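Local coordinates for protein-glutamine gamma-glutamyltransferase 2 (Pagrus major, PDB 1G0D), which probably uses calcium to catalyse acyl transfer from peptide-bound glutamine to lysine and other primary amines, cross-linking or aminating proteins, at residues P239-V244 / V267-C272. Numbering follows the deposited sequence.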
loop_
_atom_site.group_PDB
_atom_site.type_symbol
_atom_site.label_atom_id
_atom_site.label_comp_id
_atom_site.label_asym_id
_atom_site.label_seq_id
_atom_site.Cartn_x
_atom_site.Cartn_y
_atom_site.Cartn_z
ATOM N N PRO A 239 -11.419 -16.884 9.926
ATOM C CA PRO A 239 -10.715 -18.199 9.833
ATOM C C PRO A 239 -9.799 -18.234 8.573
ATOM O O PRO A 239 -10.245 -18.547 7.472
ATOM C CB PRO A 239 -11.841 -19.219 9.762
ATOM C CG PRO A 239 -13.030 -18.420 9.301
ATOM C CD PRO A 239 -12.866 -16.980 9.755
ATOM N N TYR A 240 -8.526 -17.887 8.747
ATOM C CA TYR A 240 -7.585 -17.823 7.630
ATOM C C TYR A 240 -6.943 -19.167 7.520
ATOM O O TYR A 240 -5.717 -19.297 7.463
ATOM C CB TYR A 240 -6.521 -16.769 7.917
ATOM C CG TYR A 240 -7.100 -15.402 8.169
ATOM C CD1 TYR A 240 -7.654 -14.645 7.130
ATOM C CD2 TYR A 240 -7.154 -14.887 9.448
ATOM C CE1 TYR A 240 -8.250 -13.416 7.380
ATOM C CE2 TYR A 240 -7.744 -13.666 9.706
ATOM C CZ TYR A 240 -8.288 -12.941 8.677
ATOM O OH TYR A 240 -8.879 -11.736 8.974
ATOM N N THR A 241 -7.802 -20.171 7.444
ATOM C CA THR A 241 -7.366 -21.545 7.457
ATOM C C THR A 241 -6.092 -21.993 6.778
ATOM O O THR A 241 -5.190 -22.506 7.463
ATOM C CB THR A 241 -8.512 -22.487 7.064
ATOM O OG1 THR A 241 -9.111 -22.046 5.848
ATOM C CG2 THR A 241 -9.556 -22.488 8.158
ATOM N N ASP A 242 -5.942 -21.818 5.480
ATOM C CA ASP A 242 -4.707 -22.368 4.945
ATOM C C ASP A 242 -3.698 -21.375 4.443
ATOM O O ASP A 242 -3.214 -21.479 3.318
ATOM C CB ASP A 242 -5.045 -23.382 3.864
ATOM C CG ASP A 242 -6.189 -24.295 4.273
ATOM O OD1 ASP A 242 -5.957 -25.188 5.137
ATOM O OD2 ASP A 242 -7.315 -24.109 3.737
ATOM N N GLY A 243 -3.365 -20.419 5.295
ATOM C CA GLY A 243 -2.431 -19.392 4.895
ATOM C C GLY A 243 -2.079 -18.472 6.026
ATOM O O GLY A 243 -2.411 -18.761 7.162
ATOM N N VAL A 244 -1.388 -17.372 5.730
ATOM C CA VAL A 244 -1.015 -16.431 6.766
ATOM C C VAL A 244 -2.082 -15.375 6.897
ATOM O O VAL A 244 -2.595 -14.888 5.911
ATOM C CB VAL A 244 0.315 -15.730 6.431
ATOM C CG1 VAL A 244 0.625 -14.735 7.515
ATOM C CG2 VAL A 244 1.455 -16.748 6.321
ATOM N N VAL A 267 -0.837 -15.786 -2.982
ATOM C CA VAL A 267 -0.433 -16.028 -1.606
ATOM C C VAL A 267 -1.596 -15.835 -0.670
ATOM O O VAL A 267 -2.340 -14.872 -0.825
ATOM C CB VAL A 267 0.684 -15.063 -1.236
ATOM C CG1 VAL A 267 1.098 -15.245 0.204
ATOM C CG2 VAL A 267 1.855 -15.264 -2.187
ATOM N N LYS A 268 -1.774 -16.754 0.280
ATOM C CA LYS A 268 -2.859 -16.627 1.260
ATOM C C LYS A 268 -2.369 -16.036 2.587
ATOM O O LYS A 268 -1.536 -16.648 3.248
ATOM C CB LYS A 268 -3.452 -17.995 1.547
ATOM C CG LYS A 268 -4.113 -18.667 0.364
ATOM C CD LYS A 268 -4.993 -19.812 0.840
ATOM C CE LYS A 268 -5.215 -20.820 -0.232
ATOM N NZ LYS A 268 -3.903 -21.164 -0.823
ATOM N N TYR A 269 -2.891 -14.890 3.024
ATOM C CA TYR A 269 -3.967 -14.135 2.364
ATOM C C TYR A 269 -3.618 -12.654 2.474
ATOM O O TYR A 269 -2.637 -12.285 3.073
ATOM C CB TYR A 269 -5.312 -14.345 3.102
ATOM C CG TYR A 269 -5.830 -15.787 3.199
ATOM C CD1 TYR A 269 -6.528 -16.404 2.141
ATOM C CD2 TYR A 269 -5.638 -16.518 4.358
ATOM C CE1 TYR A 269 -7.012 -17.732 2.267
ATOM C CE2 TYR A 269 -6.109 -17.825 4.492
ATOM C CZ TYR A 269 -6.791 -18.443 3.463
ATOM O OH TYR A 269 -7.196 -19.772 3.661
ATOM N N GLY A 270 -4.453 -11.795 1.936
ATOM C CA GLY A 270 -4.173 -10.389 2.074
ATOM C C GLY A 270 -5.457 -9.602 2.292
ATOM O O GLY A 270 -6.570 -10.108 2.091
ATOM N N GLN A 271 -5.292 -8.364 2.751
ATOM C CA GLN A 271 -6.403 -7.436 2.944
ATOM C C GLN A 271 -5.971 -6.090 2.323
ATOM O O GLN A 271 -4.798 -5.933 1.993
ATOM C CB GLN A 271 -6.752 -7.327 4.424
ATOM C CG GLN A 271 -7.876 -8.278 4.752
ATOM C CD GLN A 271 -7.931 -8.712 6.207
ATOM O OE1 GLN A 271 -7.416 -8.037 7.124
ATOM N NE2 GLN A 271 -8.575 -9.854 6.431
ATOM N N CYS A 272 -6.884 -5.125 2.174
ATOM C CA CYS A 272 -6.540 -3.875 1.502
ATOM C C CYS A 272 -5.188 -3.213 1.743
ATOM O O CYS A 272 -4.507 -2.919 0.762
ATOM C CB CYS A 272 -7.672 -2.853 1.610
ATOM S SG CYS A 272 -7.793 -1.997 3.113
#
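V244 N donates to K268 O at 2.6 Å, and Y269 N donates back to V244 O at 2.9 Å, so two backbone bonds tie the loop 239-244 to the chain 267-272 at its corner. The peptide bond between K268 and Y269 is cis. This chain leads into the helix that begins with the active-site C272, in the papain-like catalytic core of the transglutaminases. The loop makes an inverse gamma turn about Y240, closed by a weak T241 N to P239 O bond. The Y269 ring lies inside the bend of the loop. At its edge, CE2 is 3.3 Å from Y240 O, in the ring plane. CB of K268 sits over the centre of one ring face. Y269 OH accepts a bond from D242 N at 3.0 Å. A phenylalanine in place of Y269 would probably leave D242 N without this acceptor and hold the turn less firmly. The aliphatic chain of K268 runs past the loop, with CD 3.5 Å from D242 O. Y240 CB packs on Y269 CE2 at 3.6 Å. With CG anti to its carbonyl carbon (chi1 -57°), Y240 sends its ring along 267-272, and its hydroxyl meets Q271 beside the catalytic cysteine. The stronger partners lie outside the two segments: E555 OE1 for Y240 OH, and R235 O for Q271 NE2. The bond from Q271 NE2 to Y240 OH is 3.2 Å long, with the oxygen only 7° out of the Q271 amide plane.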